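Local coordinates for hypothetical protein TM0723 (PDB 1VMJ) that is of uncharacterised function, belongs to the YjbQ (UPF0047) family, binds sodium and is putatively a thiamin phosphate synthase, at residues L37-G49 and V114-G126. Residues are numbered along the deposited sequence; the frame is centred on the assembly and turned at random. Where two conformers were deposited one is given.
Sequences LEECVRESGIKEG and VVIAITDRKMDLG
Val41 and Ile118 meet tip to tip, Val41 CG2 lying 3.7 Å from Ile118 CD1, and join helix 34-44 to the strand beneath it. With CG1 anti to the backbone N (chi1 172°), the valine directs its other methyl, CG2, at Ile118 and at CG of Met123, while CG1 packs on the carbonyl oxygen of Arg121. One turn earlier on the helix, the side chains of Leu37 and Glu38 cross that of Met123 at about a right angle, Met123 CE lying 3.8 Å from Leu37 CB and 3.5 Å from Glu38 CG, so the aliphatic part of the glutamate helps to cover it.

Backbone bonds take over beyond the helix, at Lys47 and Gly49. Gly49 and Ile118 form an antiparallel hydrogen-bonded pair, with Gly49 N to Ile118 O at 3.0 Å and Ile118 N to Gly49 O at 2.9 Å. The strands 49-55 and 113-119 are thus neighbours in a five-stranded antiparallel sheet, and helix 34-44 packs on one face of it. Strand 113-119 turns back through a type I' turn, Thr119 to Lys122, where Arg121 N donates almost straight (178°) to a lone pair of Lys47 O. Lys47 and Glu48 form a classic bulge opposite Glu151.

Glu48 OE2 accepts from two donors, Asp120 N at 2.9 Å from above the carboxylate plane and, in one of the two conformers of Lys47, NZ of that lysine on the anti side. Its OE1 forms a salt bridge with Lys147 of a neighbouring subunit. Replacing Glu48 by alanine is likely to leave Asp120 N without this acceptor and Lys147 of the neighbouring subunit without its carboxylate partner.

The Arg121 guanidinium reaches back to the helix end: NH2 makes a weak bond, in the guanidinium plane, to Arg42 O, and Arg121 NE donates to a water (2.7 Å) that in turn donates to Val41 O and Ile46 O.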
loop_
_atom_site.group_PDB
_atom_site.type_symbol
_atom_site.label_atom_id
_atom_site.label_comp_id
_atom_site.label_asym_id
_atom_site.label_seq_id
_atom_site.Cartn_x
_atom_site.Cartn_y
_atom_site.Cartn_z
ATOM N N LEU A 37 -7.230 -10.000 14.742
ATOM C CA LEU A 37 -7.829 -10.181 13.424
ATOM C C LEU A 37 -8.431 -11.585 13.231
ATOM O O LEU A 37 -9.518 -11.743 12.681
ATOM C CB LEU A 37 -6.828 -9.829 12.318
ATOM C CG LEU A 37 -6.819 -8.359 11.906
ATOM C CD1 LEU A 37 -6.477 -7.438 13.009
ATOM C CD2 LEU A 37 -5.826 -8.207 10.761
ATOM N N GLU A 38 -7.746 -12.599 13.738
ATOM C CA GLU A 38 -8.271 -13.960 13.690
ATOM C C GLU A 38 -9.635 -14.040 14.393
ATOM O O GLU A 38 -10.566 -14.689 13.889
ATOM C CB GLU A 38 -7.271 -14.917 14.341
ATOM C CG GLU A 38 -6.031 -15.117 13.481
ATOM C CD GLU A 38 -4.962 -15.986 14.131
ATOM O OE1 GLU A 38 -4.826 -15.979 15.372
ATOM O OE2 GLU A 38 -4.235 -16.656 13.375
ATOM N N GLU A 39 -9.749 -13.366 15.538
ATOM C CA GLU A 39 -11.013 -13.374 16.281
ATOM C C GLU A 39 -12.109 -12.566 15.544
ATOM O O GLU A 39 -13.257 -12.963 15.524
ATOM C CB GLU A 39 -10.806 -12.854 17.705
ATOM C CG GLU A 39 -12.049 -12.789 18.546
ATOM C CD GLU A 39 -12.650 -14.134 18.851
ATOM O OE1 GLU A 39 -12.072 -15.190 18.497
ATOM O OE2 GLU A 39 -13.731 -14.120 19.461
ATOM N N CYS A 40 -11.742 -11.457 14.907
ATOM C CA CYS A 40 -12.679 -10.732 14.024
ATOM C C CYS A 40 -13.218 -11.628 12.936
ATOM O O CYS A 40 -14.431 -11.691 12.685
ATOM C CB CYS A 40 -12.014 -9.530 13.362
ATOM S SG CYS A 40 -11.538 -8.178 14.476
ATOM N N VAL A 41 -12.311 -12.339 12.279
ATOM C CA VAL A 41 -12.706 -13.193 11.161
ATOM C C VAL A 41 -13.637 -14.270 11.696
ATOM O O VAL A 41 -14.678 -14.562 11.107
ATOM C CB VAL A 41 -11.487 -13.783 10.420
ATOM C CG1 VAL A 41 -11.951 -14.810 9.413
ATOM C CG2 VAL A 41 -10.738 -12.676 9.728
ATOM N N ARG A 42 -13.277 -14.840 12.841
ATOM C CA ARG A 42 -14.058 -15.940 13.380
ATOM C C ARG A 42 -15.468 -15.458 13.695
ATOM O O ARG A 42 -16.448 -16.082 13.283
ATOM C CB ARG A 42 -13.403 -16.505 14.643
ATOM C CG ARG A 42 -14.092 -17.744 15.149
ATOM C CD ARG A 42 -13.809 -18.027 16.581
ATOM N NE ARG A 42 -14.328 -16.984 17.458
ATOM C CZ ARG A 42 -15.612 -16.771 17.729
ATOM N NH1 ARG A 42 -16.562 -17.568 17.254
ATOM N NH2 ARG A 42 -15.945 -15.749 18.510
ATOM N N GLU A 43 -15.567 -14.355 14.421
ATOM C CA GLU A 43 -16.882 -13.908 14.848
ATOM C C GLU A 43 -17.736 -13.373 13.686
ATOM O O GLU A 43 -18.957 -13.438 13.736
ATOM C CB GLU A 43 -16.806 -12.930 16.025
ATOM C CG GLU A 43 -16.410 -11.554 15.770
ATOM C CD GLU A 43 -16.852 -10.596 16.914
ATOM O OE1 GLU A 43 -17.687 -10.995 17.730
ATOM O OE2 GLU A 43 -16.387 -9.452 16.938
ATOM N N SER A 44 -17.108 -12.912 12.623
ATOM C CA SER A 44 -17.852 -12.421 11.475
ATOM C C SER A 44 -18.719 -13.467 10.824
ATOM O O SER A 44 -19.711 -13.126 10.162
ATOM C CB SER A 44 -16.904 -11.856 10.425
ATOM O OG SER A 44 -16.207 -12.884 9.725
ATOM N N GLY A 45 -18.292 -14.721 10.927
ATOM C CA GLY A 45 -18.961 -15.816 10.221
ATOM C C GLY A 45 -18.766 -15.819 8.714
ATOM O O GLY A 45 -19.371 -16.629 8.008
ATOM N N ILE A 46 -17.947 -14.921 8.203
ATOM C CA ILE A 46 -17.703 -14.841 6.775
ATOM C C ILE A 46 -16.788 -15.978 6.334
ATOM O O ILE A 46 -15.740 -16.200 6.928
ATOM C CB ILE A 46 -17.133 -13.461 6.403
ATOM C CG1 ILE A 46 -18.234 -12.413 6.608
ATOM C CG2 ILE A 46 -16.569 -13.437 4.957
ATOM C CD1 ILE A 46 -17.773 -10.978 6.626
ATOM N N LYS A 47 -17.191 -16.702 5.287
ATOM C CA LYS A 47 -16.417 -17.827 4.795
ATOM C C LYS A 47 -15.423 -17.396 3.721
ATOM O O LYS A 47 -14.285 -17.847 3.729
ATOM C CB LYS A 47 -17.313 -18.932 4.242
ATOM C CG LYS A 47 -16.479 -20.114 3.773
ATOM C CD LYS A 47 -17.291 -21.331 3.451
ATOM C CE LYS A 47 -16.475 -22.282 2.618
ATOM N NZ LYS A 47 -16.242 -21.666 1.307
ATOM N N GLU A 48 -15.878 -16.553 2.790
ATOM C CA GLU A 48 -15.062 -16.085 1.657
ATOM C C GLU A 48 -15.238 -14.586 1.532
ATOM O O GLU A 48 -16.363 -14.085 1.523
ATOM C CB GLU A 48 -15.550 -16.737 0.376
ATOM C CG GLU A 48 -15.612 -18.264 0.439
ATOM C CD GLU A 48 -14.245 -18.914 0.555
ATOM O OE1 GLU A 48 -13.258 -18.293 0.118
ATOM O OE2 GLU A 48 -14.148 -20.066 1.086
ATOM N N GLY A 49 -14.138 -13.856 1.446
ATOM C CA GLY A 49 -14.257 -12.418 1.391
ATOM C C GLY A 49 -12.924 -11.711 1.388
ATOM O O GLY A 49 -11.900 -12.314 1.095
ATOM N N VAL A 114 -3.546 -3.041 5.301
ATOM C CA VAL A 114 -3.414 -4.313 4.607
ATOM C C VAL A 114 -4.794 -4.743 4.162
ATOM O O VAL A 114 -5.810 -4.426 4.817
ATOM C CB VAL A 114 -2.771 -5.416 5.489
ATOM C CG1 VAL A 114 -1.362 -4.969 5.888
ATOM C CG2 VAL A 114 -3.611 -5.716 6.723
ATOM N N VAL A 115 -4.821 -5.482 3.055
ATOM C CA VAL A 115 -6.016 -6.152 2.606
ATOM C C VAL A 115 -5.663 -7.628 2.505
ATOM O O VAL A 115 -4.651 -7.991 1.904
ATOM C CB VAL A 115 -6.507 -5.616 1.251
ATOM C CG1 VAL A 115 -7.747 -6.373 0.805
ATOM C CG2 VAL A 115 -6.788 -4.116 1.357
ATOM N N ILE A 116 -6.474 -8.459 3.144
ATOM C CA ILE A 116 -6.196 -9.859 3.321
ATOM C C ILE A 116 -7.368 -10.694 2.851
ATOM O O ILE A 116 -8.530 -10.390 3.178
ATOM C CB ILE A 116 -5.907 -10.170 4.818
ATOM C CG1 ILE A 116 -4.752 -9.331 5.355
ATOM C CG2 ILE A 116 -5.639 -11.651 5.007
ATOM C CD1 ILE A 116 -4.592 -9.431 6.796
ATOM N N ALA A 117 -7.083 -11.722 2.072
ATOM C CA ALA A 117 -8.140 -12.622 1.615
ATOM C C ALA A 117 -8.661 -13.466 2.777
ATOM O O ALA A 117 -7.869 -13.936 3.616
ATOM C CB ALA A 117 -7.593 -13.543 0.539
ATOM N N ILE A 118 -9.981 -13.668 2.799
ATOM C CA ILE A 118 -10.615 -14.638 3.684
ATOM C C ILE A 118 -11.035 -15.810 2.829
ATOM O O ILE A 118 -11.801 -15.653 1.871
ATOM C CB ILE A 118 -11.826 -14.030 4.426
ATOM C CG1 ILE A 118 -11.412 -12.754 5.176
ATOM C CG2 ILE A 118 -12.451 -15.044 5.360
ATOM C CD1 ILE A 118 -10.246 -12.900 6.075
ATOM N N THR A 119 -10.551 -16.990 3.203
ATOM C CA THR A 119 -10.801 -18.213 2.475
ATOM C C THR A 119 -11.133 -19.294 3.484
ATOM O O THR A 119 -10.408 -19.486 4.445
ATOM C CB THR A 119 -9.569 -18.604 1.674
ATOM O OG1 THR A 119 -9.294 -17.577 0.715
ATOM C CG2 THR A 119 -9.789 -19.881 0.936
ATOM N N ASP A 120 -12.240 -19.986 3.278
ATOM C CA ASP A 120 -12.690 -21.030 4.203
ATOM C C ASP A 120 -12.641 -20.573 5.684
ATOM O O ASP A 120 -12.102 -21.260 6.562
ATOM C CB ASP A 120 -11.869 -22.299 3.986
ATOM C CG ASP A 120 -12.553 -23.532 4.550
ATOM O OD1 ASP A 120 -13.778 -23.492 4.804
ATOM O OD2 ASP A 120 -11.852 -24.541 4.752
ATOM N N ARG A 121 -13.210 -19.395 5.936
ATOM C CA ARG A 121 -13.320 -18.801 7.268
ATOM C C ARG A 121 -12.010 -18.352 7.928
ATOM O O ARG A 121 -11.999 -18.037 9.121
ATOM C CB ARG A 121 -14.103 -19.721 8.208
ATOM C CG ARG A 121 -15.575 -19.909 7.827
ATOM C CD ARG A 121 -16.375 -20.363 9.027
ATOM N NE ARG A 121 -16.445 -19.336 10.079
ATOM C CZ ARG A 121 -16.659 -19.600 11.374
ATOM N NH1 ARG A 121 -16.857 -20.855 11.813
ATOM N NH2 ARG A 121 -16.692 -18.600 12.246
ATOM N N LYS A 122 -10.917 -18.274 7.174
ATOM C CA LYS A 122 -9.648 -17.900 7.772
ATOM C C LYS A 122 -8.932 -16.907 6.911
ATOM O O LYS A 122 -9.094 -16.910 5.689
ATOM C CB LYS A 122 -8.741 -19.123 7.905
ATOM C CG LYS A 122 -9.287 -20.248 8.770
ATOM C CD LYS A 122 -9.454 -19.829 10.211
ATOM C CE LYS A 122 -10.038 -20.933 11.075
ATOM N NZ LYS A 122 -9.064 -22.040 11.194
ATOM N N MET A 123 -8.082 -16.106 7.539
ATOM C CA MET A 123 -7.154 -15.269 6.797
ATOM C C MET A 123 -6.251 -16.174 5.964
ATOM O O MET A 123 -5.732 -17.175 6.471
ATOM C CB MET A 123 -6.308 -14.422 7.731
ATOM C CG MET A 123 -7.121 -13.288 8.332
ATOM S SD MET A 123 -6.105 -12.102 9.233
ATOM C CE MET A 123 -5.708 -13.106 10.651
ATOM N N ASP A 124 -6.081 -15.812 4.694
ATOM C CA ASP A 124 -5.368 -16.641 3.731
ATOM C C ASP A 124 -3.935 -16.122 3.652
ATOM O O ASP A 124 -3.627 -15.240 2.846
ATOM C CB ASP A 124 -6.126 -16.547 2.411
ATOM C CG ASP A 124 -5.839 -17.650 1.465
ATOM O OD1 ASP A 124 -4.849 -18.404 1.641
ATOM O OD2 ASP A 124 -6.610 -17.743 0.493
ATOM N N LEU A 125 -3.092 -16.622 4.549
ATOM C CA LEU A 125 -1.765 -16.067 4.789
ATOM C C LEU A 125 -0.684 -17.079 4.462
ATOM O O LEU A 125 -0.892 -18.310 4.589
ATOM C CB LEU A 125 -1.595 -15.662 6.253
ATOM C CG LEU A 125 -2.533 -14.572 6.770
ATOM C CD1 LEU A 125 -2.314 -14.296 8.241
ATOM C CD2 LEU A 125 -2.408 -13.341 5.956
ATOM N N GLY A 126 0.476 -16.549 4.095
ATOM C CA GLY A 126 1.670 -17.350 3.918
ATOM C C GLY A 126 2.249 -17.707 5.261
ATOM O O GLY A 126 1.742 -17.283 6.290
HETATM O O HOH W 1 -15.805 -16.729 9.775
#